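PDB 2WDD: sulfur oxidation protein soxB from Thermus thermophilus, which hydrolyses the sulfur-sulfur bond of a cysteine S-thiosulfonate in the Sox sulfur oxidation pathway and carries a two-manganese site. Local coordinates for residues E48-L52 against G63-G67; R150-L154 against D344-F348; G254-V258 against L319-I324; Y433-L437 against Q512-K518. All coordinates share one frame; numbering follows the deposited sequence.

Interaction 1. Residues E48-L52 against G63-G67; sequences EPPNL and GYLTG
Pro49 meets Thr66 through its carbonyl: Pro49 O lies 3.4 Å from the methyl CG2 of Thr66, a touch of oxygen on carbon. Both segments belong to the one long loop between strand 29-34 and helix 67-74 of the metallophosphatase-like domain that holds the manganese ions, and the loop doubles back here without a direct hydrogen bond between its arms. Water supplies the polar link instead. One water donates to Pro49 O at 2.8 Å and accepts from the backbone N of Gly67.

At Pro50 the carbonyl passes Thr66 OG1 at 3.5 Å, and a second water, bonded to that hydroxyl, adds a weak bond to Pro50 O. Asn51 turns its side chain away from the second arm; ND2 goes to Asp375 and to the carbonyl of Arg556, and the backbone bonds to Thr376, tying this arm to a distant part of the chain.

Leu52 does most of the apolar packing. Its CG presses on Thr66 CG2 at 3.5 Å, a close fit for two carbons, while CD1 reaches on to Gly63 O at 3.5 Å. The torsion of Thr66 (chi1 59°) turns OG1 toward Pro50 O and the second water, and leaves CG2 touching Pro49 O and Leu52 CG. Finally, Leu52 O sits at the edge of the Tyr64 ring, in its plane, 3.8 Å from CD1.

Interaction 2. Residues R150-L154 against D344-F348; sequences RWQNL and DVEAF
Arg150 and Phe348 lie roughly perpendicular, and the aliphatic part of the arginine does the touching: Arg150 CB comes to 3.4 Å from Phe348 CZ, with Arg150 CD close to CE1 of the same ring. The rest of the arginine chain runs out extended past the ring, so the guanidinium takes no hold on it and pairs with Glu146 on its own helix. Phe348 gets there because its CG stands anti to the backbone N (chi1 170°), which throws the ring across to the other helix.

Leu154, one turn on from Arg150, meets the root of the same side chain, its CD1 lying 3.9 Å from Phe348 CB. Two residues four apart thus meet the phenylalanine from the same side, Arg150 at the far end of the ring and Leu154 at its root. This is the pattern of two nearly antiparallel helices, 146-155 and 343-353, whose short segments run at 163° with axes 10.7 Å apart. No hydrogen bond passes between 150-154 and 344-348.

Deeper in, Trp151 and Val345 meet at a slant, the indole CD1 touching Val345 CG1 at 4.0 Å. Helix 104-120 lines this side: Trp151 NE1 bonds to Thr108, and Val345 rests on Met104 and Thr108. At the remaining end Leu154 and Asp344 run past one another head to tail, Leu154 CD2 lying 4.1 Å from Asp344 OD2, the carboxylate oxygen that makes a salt bridge with Arg112.

Interaction 3. Residues G254-V258 against L319-I324; sequences GANAV and LWKGGI
Asn256 reaches Lys321 with its amide, the sole conventional hydrogen bond between these segments. Lys321 sits in the type I turn, Trp320 to Gly323, that links strands 311-320 and 323-333 as a tight beta hairpin at the edge of one sheet of the metallophosphatase-like sandwich; Asn256 leads into strand 257-262 of the second sheet. The contact therefore bridges the ends of the two sheets. The indole of Trp320 folds over its own turn, with Gly322 N 3.2 Å above the ring plane and offset toward the rim.

The bond runs from Asn256 ND2 to Lys321 O at 2.9 Å and is fairly straight, 163° at the hydrogen. Its acceptor lies in the amide plane of Asn256, while the donor is tilted 21° from the carbonyl plane of Lys321. At the other end of the amide, OD1 accepts from the backbone N of Ala211, so both ends are engaged and the orientation of the group is set.

Weaker polar contacts gather round the Asn256 carbonyl. Gly323 CA approaches Asn256 O at 3.2 Å in a CA-H...O contact. Gly323 N is also close to that oxygen, but at a poor angle; it bonds instead to Trp320 O, closing the turn, and Asn256 O takes a proper hydrogen bond from Arg251 NH1.

Apolar packing centres on Ala257, whose methyl points at the hairpin and touches a residue from each of its strands: Ala257 CB stands 3.9 Å from Leu319 CD2 and 4.1 Å from Ile324 CG1.

Interaction 4. Residues Y433-L437 against Q512-K518; sequences YLFYL and QRVGEAK
Three backbone hydrogen bonds link Leu434 and Tyr436 to Glu516 and Lys518. Lys518 N donates to Leu434 O at 3.0 Å, almost straight at 174°, although it comes from above the carbonyl plane. Tyr436 and Glu516 form an antiparallel hydrogen-bonded pair: Tyr436 N gives to Glu516 O at 2.8 Å, and Glu516 N returns to Tyr436 O at 3.1 Å, in the carbonyl plane and on a lone pair. The intervening residues of strand 431-438 turn their backbone the other way, Tyr433, Phe435 and Leu437 bonding to strand 501-507. The strand thus runs inside a sheet of the 5'-nucleotidase-like C-terminal domain, with 516-517 on one flank.

Gln512 fits between two aromatic rings. Its amide stacks on Tyr433, the planes 13° apart, with Gln512 CD 3.5 Å from Tyr433 CD2; NE2 is held by the carbonyl of Gly509. Its CA sits over the centre of the Phe435 ring, 3.7 Å from the centroid. A bend at chi2 (-81°) lays the amide along the tyrosine.

Glu516 sends its carboxylate to Arg501, which also makes a cation-pi contact with Tyr436. The Lys518 chain lies alongside Leu434, CD to CD2 at 3.9 Å. Backbone bonds fix the register here, while the glutamine lays its amide on Tyr433 and its CA and CB on the face of Phe435, and spends its NE2 hydrogen bond elsewhere.

In the fold
Interactions 1 and 2 lie nearer the metal site than the others, on opposite sides of the chain's centre. In interaction 1 the Pro49 side chain is about 12 Å from a manganese ion and about 7 Å from the side chain of His288, a manganese ligand; in interaction 2 the Trp151 side chain is about 14 Å from a manganese ion. Their centres are 33 Å apart. Interaction 3 lies far from the manganese site, yet connects to interaction 2 along the chain, since strand 323-333 is followed by helix 343-353. Interaction 4 belongs to the C-terminal domain, its centre 54 Å from that of interaction 3. No two of the four contacts touch.

Interaction 1. Residues E48-L52 against G63-G67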
loop_
_atom_site.group_PDB
_atom_site.type_symbol
_atom_site.label_atom_id
_atom_site.label_comp_id
_atom_site.label_asym_id
_atom_site.label_seq_id
_atom_site.Cartn_x
_atom_site.Cartn_y
_atom_site.Cartn_z
ATOM N N GLU A 48 -10.411 -4.584 -1.917
ATOM C CA GLU A 48 -9.826 -4.802 -0.605
ATOM C C GLU A 48 -9.627 -6.296 -0.372
ATOM O O GLU A 48 -10.236 -7.137 -1.037
ATOM C CB GLU A 48 -10.704 -4.197 0.496
ATOM C CG GLU A 48 -10.790 -2.678 0.388
ATOM C CD GLU A 48 -9.438 -2.002 0.581
ATOM O OE1 GLU A 48 -8.724 -2.339 1.548
ATOM O OE2 GLU A 48 -9.067 -1.167 -0.267
ATOM N N PRO A 49 -8.767 -6.649 0.592
ATOM C CA PRO A 49 -8.467 -8.062 0.831
ATOM C C PRO A 49 -9.645 -8.856 1.346
ATOM O O PRO A 49 -10.391 -8.386 2.204
ATOM C CB PRO A 49 -7.396 -8.023 1.927
ATOM C CG PRO A 49 -7.518 -6.667 2.565
ATOM C CD PRO A 49 -7.953 -5.751 1.430
ATOM N N PRO A 50 -9.765 -10.108 0.910
ATOM C CA PRO A 50 -10.827 -10.946 1.469
ATOM C C PRO A 50 -10.475 -11.388 2.902
ATOM O O PRO A 50 -11.371 -11.729 3.682
ATOM C CB PRO A 50 -10.884 -12.155 0.521
ATOM C CG PRO A 50 -10.106 -11.772 -0.686
ATOM C CD PRO A 50 -9.157 -10.671 -0.307
ATOM N N ASN A 51 -9.183 -11.382 3.255
ATOM C CA ASN A 51 -8.785 -11.778 4.610
ATOM C C ASN A 51 -7.673 -10.895 5.127
ATOM O O ASN A 51 -6.743 -10.553 4.379
ATOM C CB ASN A 51 -8.264 -13.218 4.662
ATOM C CG ASN A 51 -9.251 -14.214 4.109
ATOM O OD1 ASN A 51 -10.091 -14.752 4.841
ATOM N ND2 ASN A 51 -9.159 -14.468 2.807
ATOM N N LEU A 52 -7.790 -10.550 6.408
ATOM C CA LEU A 52 -6.749 -9.836 7.153
ATOM C C LEU A 52 -6.664 -10.606 8.469
ATOM O O LEU A 52 -7.261 -10.229 9.479
ATOM C CB LEU A 52 -7.092 -8.368 7.378
ATOM C CG LEU A 52 -6.954 -7.458 6.151
ATOM C CD1 LEU A 52 -7.508 -6.064 6.479
ATOM C CD2 LEU A 52 -5.473 -7.363 5.754
ATOM N N GLY A 63 -7.708 -2.229 10.688
ATOM C CA GLY A 63 -6.484 -2.815 10.165
ATOM C C GLY A 63 -6.658 -4.320 9.996
ATOM O O GLY A 63 -5.859 -4.976 9.325
ATOM N N TYR A 64 -7.690 -4.874 10.639
ATOM C CA TYR A 64 -7.969 -6.306 10.571
ATOM C C TYR A 64 -9.432 -6.604 10.232
ATOM O O TYR A 64 -9.902 -7.726 10.441
ATOM C CB TYR A 64 -7.596 -6.982 11.892
ATOM C CG TYR A 64 -6.108 -6.914 12.199
ATOM C CD1 TYR A 64 -5.211 -7.754 11.552
ATOM C CD2 TYR A 64 -5.601 -5.964 13.076
ATOM C CE1 TYR A 64 -3.852 -7.689 11.818
ATOM C CE2 TYR A 64 -4.247 -5.903 13.360
ATOM C CZ TYR A 64 -3.382 -6.760 12.716
ATOM O OH TYR A 64 -2.034 -6.686 12.990
ATOM N N LEU A 65 -10.127 -5.612 9.681
ATOM C CA LEU A 65 -11.530 -5.770 9.312
ATOM C C LEU A 65 -11.652 -5.955 7.805
ATOM O O LEU A 65 -11.042 -5.215 7.030
ATOM C CB LEU A 65 -12.344 -4.542 9.749
ATOM C CG LEU A 65 -12.270 -4.207 11.236
ATOM C CD1 LEU A 65 -12.810 -2.800 11.459
ATOM C CD2 LEU A 65 -13.066 -5.219 12.042
ATOM N N THR A 66 -12.486 -6.907 7.402
ATOM C CA THR A 66 -12.731 -7.181 5.994
ATOM C C THR A 66 -14.190 -7.602 5.805
ATOM O O THR A 66 -14.942 -7.773 6.776
ATOM C CB THR A 66 -11.847 -8.347 5.501
ATOM O OG1 THR A 66 -12.146 -9.516 6.285
ATOM C CG2 THR A 66 -10.351 -7.999 5.587
ATOM N N GLY A 67 -14.572 -7.781 4.547
ATOM C CA GLY A 67 -15.857 -8.358 4.194
ATOM C C GLY A 67 -17.061 -7.723 4.860
ATOM O O GLY A 67 -17.199 -6.503 4.881
HETATM O O HOH W 1 -12.570 -6.682 2.563
HETATM O O HOH W 2 -14.145 -11.351 5.520
#

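Interaction 2. Residues R150-L154 against D344-F348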
loop_
_atom_site.group_PDB
_atom_site.type_symbol
_atom_site.label_atom_id
_atom_site.label_comp_id
_atom_site.label_asym_id
_atom_site.label_seq_id
_atom_site.Cartn_x
_atom_site.Cartn_y
_atom_site.Cartn_z
ATOM N N ARG A 150 5.759 15.553 -11.222
ATOM C CA ARG A 150 5.164 16.626 -12.012
ATOM C C ARG A 150 3.662 16.676 -11.789
ATOM O O ARG A 150 3.073 17.754 -11.734
ATOM C CB ARG A 150 5.509 16.497 -13.499
ATOM C CG ARG A 150 6.982 16.769 -13.778
ATOM C CD ARG A 150 7.299 16.945 -15.259
ATOM N NE ARG A 150 8.725 17.216 -15.462
ATOM C CZ ARG A 150 9.299 18.405 -15.287
ATOM N NH1 ARG A 150 8.569 19.455 -14.937
ATOM N NH2 ARG A 150 10.606 18.550 -15.468
ATOM N N TRP A 151 3.046 15.512 -11.602
ATOM C CA TRP A 151 1.624 15.487 -11.306
ATOM C C TRP A 151 1.346 16.085 -9.920
ATOM O O TRP A 151 0.421 16.889 -9.754
ATOM C CB TRP A 151 1.040 14.077 -11.417
ATOM C CG TRP A 151 -0.278 14.021 -10.742
ATOM C CD1 TRP A 151 -1.440 14.604 -11.173
ATOM C CD2 TRP A 151 -0.549 13.508 -9.434
ATOM N NE1 TRP A 151 -2.426 14.433 -10.239
ATOM C CE2 TRP A 151 -1.901 13.784 -9.150
ATOM C CE3 TRP A 151 0.218 12.840 -8.475
ATOM C CZ2 TRP A 151 -2.512 13.388 -7.957
ATOM C CZ3 TRP A 151 -0.387 12.454 -7.290
ATOM C CH2 TRP A 151 -1.736 12.739 -7.039
ATOM N N GLN A 152 2.154 15.726 -8.923
ATOM C CA GLN A 152 1.954 16.290 -7.588
ATOM C C GLN A 152 1.982 17.815 -7.679
ATOM O O GLN A 152 1.212 18.511 -7.010
ATOM C CB GLN A 152 3.045 15.827 -6.623
ATOM C CG GLN A 152 2.914 14.398 -6.112
ATOM C CD GLN A 152 4.120 14.008 -5.277
ATOM O OE1 GLN A 152 5.257 14.138 -5.726
ATOM N NE2 GLN A 152 3.886 13.587 -4.041
ATOM N N ASN A 153 2.864 18.326 -8.534
ATOM C CA ASN A 153 3.000 19.767 -8.712
ATOM C C ASN A 153 1.770 20.391 -9.376
ATOM O O ASN A 153 1.405 21.528 -9.065
ATOM C CB ASN A 153 4.263 20.081 -9.513
ATOM C CG ASN A 153 5.525 19.905 -8.694
ATOM O OD1 ASN A 153 5.468 19.735 -7.475
ATOM N ND2 ASN A 153 6.675 19.935 -9.361
ATOM N N LEU A 154 1.134 19.660 -10.290
ATOM C CA LEU A 154 -0.072 20.160 -10.934
ATOM C C LEU A 154 -1.211 20.247 -9.911
ATOM O O LEU A 154 -1.954 21.227 -9.875
ATOM C CB LEU A 154 -0.490 19.262 -12.099
ATOM C CG LEU A 154 0.382 19.313 -13.349
ATOM C CD1 LEU A 154 -0.029 18.226 -14.335
ATOM C CD2 LEU A 154 0.282 20.698 -13.989
ATOM N N ASP A 344 -5.845 19.719 -17.422
ATOM C CA ASP A 344 -4.392 19.846 -17.461
ATOM C C ASP A 344 -3.703 18.515 -17.183
ATOM O O ASP A 344 -2.683 18.187 -17.801
ATOM C CB ASP A 344 -3.876 20.955 -16.532
ATOM C CG ASP A 344 -4.332 20.791 -15.083
ATOM O OD1 ASP A 344 -5.313 20.062 -14.825
ATOM O OD2 ASP A 344 -3.713 21.437 -14.208
ATOM N N VAL A 345 -4.278 17.738 -16.267
ATOM C CA VAL A 345 -3.728 16.436 -15.929
ATOM C C VAL A 345 -3.916 15.448 -17.072
ATOM O O VAL A 345 -3.009 14.683 -17.394
ATOM C CB VAL A 345 -4.331 15.891 -14.617
ATOM C CG1 VAL A 345 -3.836 14.468 -14.356
ATOM C CG2 VAL A 345 -3.980 16.815 -13.455
ATOM N N GLU A 346 -5.103 15.454 -17.673
ATOM C CA GLU A 346 -5.394 14.568 -18.791
ATOM C C GLU A 346 -4.407 14.835 -19.922
ATOM O O GLU A 346 -3.835 13.909 -20.503
ATOM C CB GLU A 346 -6.824 14.791 -19.296
ATOM C CG GLU A 346 -7.906 14.434 -18.287
ATOM C CD GLU A 346 -7.961 12.946 -17.992
ATOM O OE1 GLU A 346 -7.436 12.160 -18.805
ATOM O OE2 GLU A 346 -8.529 12.565 -16.946
ATOM N N ALA A 347 -4.193 16.114 -20.214
ATOM C CA ALA A 347 -3.274 16.517 -21.273
ATOM C C ALA A 347 -1.840 16.126 -20.937
ATOM O O ALA A 347 -1.099 15.644 -21.797
ATOM C CB ALA A 347 -3.374 18.027 -21.518
ATOM N N PHE A 348 -1.459 16.325 -19.679
ATOM C CA PHE A 348 -0.118 15.992 -19.224
ATOM C C PHE A 348 0.156 14.499 -19.390
ATOM O O PHE A 348 1.209 14.106 -19.877
ATOM C CB PHE A 348 0.068 16.407 -17.764
ATOM C CG PHE A 348 1.338 15.895 -17.141
ATOM C CD1 PHE A 348 2.563 16.453 -17.473
ATOM C CD2 PHE A 348 1.305 14.870 -16.206
ATOM C CE1 PHE A 348 3.740 15.983 -16.891
ATOM C CE2 PHE A 348 2.477 14.405 -15.617
ATOM C CZ PHE A 348 3.689 14.962 -15.957
#

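Interaction 3. Residues G254-V258 against L319-I324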
loop_
_atom_site.group_PDB
_atom_site.type_symbol
_atom_site.label_atom_id
_atom_site.label_comp_id
_atom_site.label_asym_id
_atom_site.label_seq_id
_atom_site.Cartn_x
_atom_site.Cartn_y
_atom_site.Cartn_z
ATOM N N GLY A 254 4.611 27.234 19.300
ATOM C CA GLY A 254 3.264 27.765 19.180
ATOM C C GLY A 254 2.167 26.903 18.577
ATOM O O GLY A 254 1.033 27.361 18.455
ATOM N N ALA A 255 2.476 25.672 18.185
ATOM C CA ALA A 255 1.443 24.812 17.610
ATOM C C ALA A 255 0.363 24.492 18.641
ATOM O O ALA A 255 0.668 24.083 19.753
ATOM C CB ALA A 255 2.054 23.522 17.060
ATOM N N ASN A 256 -0.898 24.653 18.252
ATOM C CA ASN A 256 -2.021 24.327 19.136
ATOM C C ASN A 256 -2.380 22.855 18.968
ATOM O O ASN A 256 -2.782 22.191 19.925
ATOM C CB ASN A 256 -3.240 25.176 18.789
ATOM C CG ASN A 256 -2.981 26.655 18.981
ATOM O OD1 ASN A 256 -2.879 27.409 18.017
ATOM N ND2 ASN A 256 -2.793 27.059 20.228
ATOM N N ALA A 257 -2.229 22.359 17.741
ATOM C CA ALA A 257 -2.571 20.976 17.423
ATOM C C ALA A 257 -1.455 20.343 16.617
ATOM O O ALA A 257 -0.741 21.035 15.898
ATOM C CB ALA A 257 -3.877 20.914 16.646
ATOM N N VAL A 258 -1.314 19.028 16.739
ATOM C CA VAL A 258 -0.249 18.316 16.048
ATOM C C VAL A 258 -0.794 17.130 15.262
ATOM O O VAL A 258 -1.484 16.277 15.812
ATOM C CB VAL A 258 0.843 17.866 17.045
ATOM C CG1 VAL A 258 1.895 16.979 16.351
ATOM C CG2 VAL A 258 1.506 19.082 17.698
ATOM N N LEU A 319 -10.316 23.244 15.985
ATOM C CA LEU A 319 -9.180 23.293 16.881
ATOM C C LEU A 319 -9.490 24.075 18.146
ATOM O O LEU A 319 -10.452 24.852 18.189
ATOM C CB LEU A 319 -7.983 23.951 16.176
ATOM C CG LEU A 319 -7.600 23.364 14.809
ATOM C CD1 LEU A 319 -6.476 24.174 14.165
ATOM C CD2 LEU A 319 -7.200 21.911 14.956
ATOM N N TRP A 320 -8.657 23.864 19.158
ATOM C CA TRP A 320 -8.682 24.650 20.384
ATOM C C TRP A 320 -7.245 24.907 20.810
ATOM O O TRP A 320 -6.303 24.355 20.222
ATOM C CB TRP A 320 -9.536 24.019 21.490
ATOM C CG TRP A 320 -8.941 22.832 22.190
ATOM C CD1 TRP A 320 -8.876 21.544 21.719
ATOM C CD2 TRP A 320 -8.407 22.795 23.522
ATOM N NE1 TRP A 320 -8.315 20.722 22.669
ATOM C CE2 TRP A 320 -8.029 21.460 23.788
ATOM C CE3 TRP A 320 -8.240 23.755 24.530
ATOM C CZ2 TRP A 320 -7.469 21.065 25.010
ATOM C CZ3 TRP A 320 -7.661 23.363 25.737
ATOM C CH2 TRP A 320 -7.306 22.028 25.974
ATOM N N LYS A 321 -7.062 25.774 21.796
ATOM C CA LYS A 321 -5.723 26.139 22.236
ATOM C C LYS A 321 -4.792 24.957 22.489
ATOM O O LYS A 321 -3.589 25.053 22.238
ATOM C CB LYS A 321 -5.782 27.053 23.465
ATOM C CG LYS A 321 -4.923 26.572 24.628
ATOM C CD LYS A 321 -4.902 27.586 25.768
ATOM C CE LYS A 321 -4.423 28.955 25.295
ATOM N NZ LYS A 321 -4.499 29.985 26.377
ATOM N N GLY A 322 -5.334 23.850 22.991
ATOM C CA GLY A 322 -4.540 22.686 23.333
ATOM C C GLY A 322 -4.655 21.449 22.454
ATOM O O GLY A 322 -4.172 20.389 22.841
ATOM N N GLY A 323 -5.310 21.550 21.301
ATOM C CA GLY A 323 -5.417 20.380 20.436
ATOM C C GLY A 323 -6.575 20.407 19.467
ATOM O O GLY A 323 -6.944 21.456 18.949
ATOM N N ILE A 324 -7.111 19.223 19.173
ATOM C CA ILE A 324 -8.250 19.095 18.275
ATOM C C ILE A 324 -9.489 18.897 19.144
ATOM O O ILE A 324 -9.578 17.922 19.901
ATOM C CB ILE A 324 -8.071 17.908 17.281
ATOM C CG1 ILE A 324 -6.890 18.178 16.344
ATOM C CG2 ILE A 324 -9.363 17.677 16.474
ATOM C CD1 ILE A 324 -6.463 16.947 15.520
#

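Interaction 4. Residues Y433-L437 against Q512-K518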
loop_
_atom_site.group_PDB
_atom_site.type_symbol
_atom_site.label_atom_id
_atom_site.label_comp_id
_atom_site.label_asym_id
_atom_site.label_seq_id
_atom_site.Cartn_x
_atom_site.Cartn_y
_atom_site.Cartn_z
ATOM N N TYR A 433 14.538 -14.718 -9.608
ATOM C CA TYR A 433 15.696 -15.550 -9.294
ATOM C C TYR A 433 15.261 -17.006 -9.185
ATOM O O TYR A 433 14.206 -17.285 -8.621
ATOM C CB TYR A 433 16.292 -15.129 -7.952
ATOM C CG TYR A 433 16.901 -13.753 -7.970
ATOM C CD1 TYR A 433 18.186 -13.554 -8.438
ATOM C CD2 TYR A 433 16.164 -12.642 -7.583
ATOM C CE1 TYR A 433 18.749 -12.289 -8.476
ATOM C CE2 TYR A 433 16.719 -11.378 -7.598
ATOM C CZ TYR A 433 18.014 -11.205 -8.048
ATOM O OH TYR A 433 18.566 -9.939 -8.095
ATOM N N LEU A 434 16.088 -17.924 -9.696
ATOM C CA LEU A 434 15.842 -19.368 -9.594
ATOM C C LEU A 434 16.978 -19.937 -8.744
ATOM O O LEU A 434 18.153 -19.681 -9.016
ATOM C CB LEU A 434 15.847 -20.030 -10.986
ATOM C CG LEU A 434 14.479 -20.234 -11.653
ATOM C CD1 LEU A 434 13.648 -18.970 -11.672
ATOM C CD2 LEU A 434 14.601 -20.807 -13.066
ATOM N N PHE A 435 16.630 -20.667 -7.695
ATOM C CA PHE A 435 17.641 -21.165 -6.773
ATOM C C PHE A 435 17.094 -22.324 -5.965
ATOM O O PHE A 435 15.884 -22.427 -5.753
ATOM C CB PHE A 435 18.070 -20.033 -5.828
ATOM C CG PHE A 435 16.911 -19.351 -5.150
ATOM C CD1 PHE A 435 16.427 -19.808 -3.932
ATOM C CD2 PHE A 435 16.232 -18.331 -5.794
ATOM C CE1 PHE A 435 15.308 -19.207 -3.337
ATOM C CE2 PHE A 435 15.117 -17.735 -5.218
ATOM C CZ PHE A 435 14.656 -18.173 -3.991
ATOM N N TYR A 436 17.991 -23.171 -5.468
ATOM C CA TYR A 436 17.576 -24.304 -4.659
ATOM C C TYR A 436 17.467 -23.938 -3.190
ATOM O O TYR A 436 18.304 -23.205 -2.649
ATOM C CB TYR A 436 18.534 -25.501 -4.813
ATOM C CG TYR A 436 18.545 -26.078 -6.206
ATOM C CD1 TYR A 436 17.569 -26.982 -6.604
ATOM C CD2 TYR A 436 19.451 -25.621 -7.154
ATOM C CE1 TYR A 436 17.546 -27.486 -7.897
ATOM C CE2 TYR A 436 19.444 -26.126 -8.452
ATOM C CZ TYR A 436 18.481 -27.045 -8.815
ATOM O OH TYR A 436 18.462 -27.534 -10.102
ATOM N N LEU A 437 16.457 -24.500 -2.546
ATOM C CA LEU A 437 16.265 -24.353 -1.111
ATOM C C LEU A 437 16.068 -25.750 -0.556
ATOM O O LEU A 437 15.377 -26.559 -1.160
ATOM C CB LEU A 437 14.981 -23.570 -0.811
ATOM C CG LEU A 437 14.981 -22.059 -1.017
ATOM C CD1 LEU A 437 13.599 -21.491 -0.673
ATOM C CD2 LEU A 437 16.062 -21.364 -0.193
ATOM N N GLN A 512 16.386 -15.241 -2.335
ATOM C CA GLN A 512 17.485 -15.829 -3.096
ATOM C C GLN A 512 18.816 -15.815 -2.333
ATOM O O GLN A 512 19.703 -16.625 -2.617
ATOM C CB GLN A 512 17.619 -15.161 -4.472
ATOM C CG GLN A 512 18.012 -13.683 -4.452
ATOM C CD GLN A 512 16.837 -12.746 -4.181
ATOM O OE1 GLN A 512 15.685 -13.175 -4.095
ATOM N NE2 GLN A 512 17.133 -11.458 -4.033
ATOM N N ARG A 513 18.955 -14.906 -1.368
ATOM C CA ARG A 513 20.203 -14.806 -0.612
ATOM C C ARG A 513 20.561 -16.049 0.196
ATOM O O ARG A 513 21.734 -16.266 0.508
ATOM C CB ARG A 513 20.214 -13.563 0.276
ATOM C CG ARG A 513 20.168 -12.268 -0.505
ATOM C CD ARG A 513 20.276 -11.073 0.430
ATOM N NE ARG A 513 20.055 -9.819 -0.277
ATOM C CZ ARG A 513 20.121 -8.627 0.307
ATOM N NH1 ARG A 513 20.399 -8.549 1.599
ATOM N NH2 ARG A 513 19.894 -7.522 -0.389
ATOM N N VAL A 514 19.567 -16.846 0.574
ATOM C CA VAL A 514 19.855 -18.060 1.341
ATOM C C VAL A 514 19.774 -19.317 0.472
ATOM O O VAL A 514 19.822 -20.434 0.981
ATOM C CB VAL A 514 18.973 -18.183 2.608
ATOM C CG1 VAL A 514 19.160 -16.966 3.502
ATOM C CG2 VAL A 514 17.498 -18.388 2.241
ATOM N N GLY A 515 19.646 -19.134 -0.838
ATOM C CA GLY A 515 19.564 -20.268 -1.741
ATOM C C GLY A 515 20.835 -20.506 -2.535
ATOM O O GLY A 515 21.819 -19.773 -2.398
ATOM N N GLU A 516 20.813 -21.557 -3.350
ATOM C CA GLU A 516 21.929 -21.892 -4.231
ATOM C C GLU A 516 21.461 -21.654 -5.663
ATOM O O GLU A 516 20.593 -22.366 -6.169
ATOM C CB GLU A 516 22.336 -23.351 -4.046
ATOM C CG GLU A 516 22.928 -23.653 -2.682
ATOM C CD GLU A 516 23.438 -25.077 -2.577
ATOM O OE1 GLU A 516 23.619 -25.725 -3.629
ATOM O OE2 GLU A 516 23.638 -25.556 -1.441
ATOM N N ALA A 517 22.003 -20.621 -6.293
ATOM C CA ALA A 517 21.574 -20.231 -7.631
ATOM C C ALA A 517 21.594 -21.365 -8.650
ATOM O O ALA A 517 22.542 -22.150 -8.710
ATOM C CB ALA A 517 22.371 -19.036 -8.124
ATOM N N LYS A 518 20.527 -21.462 -9.435
ATOM C CA LYS A 518 20.432 -22.482 -10.469
ATOM C C LYS A 518 21.491 -22.210 -11.518
ATOM O O LYS A 518 21.615 -21.091 -12.027
ATOM C CB LYS A 518 19.050 -22.471 -11.118
ATOM C CG LYS A 518 18.813 -23.608 -12.108
ATOM C CD LYS A 518 17.510 -23.405 -12.869
ATOM C CE LYS A 518 17.079 -24.668 -13.600
ATOM N NZ LYS A 518 18.164 -25.208 -14.474
#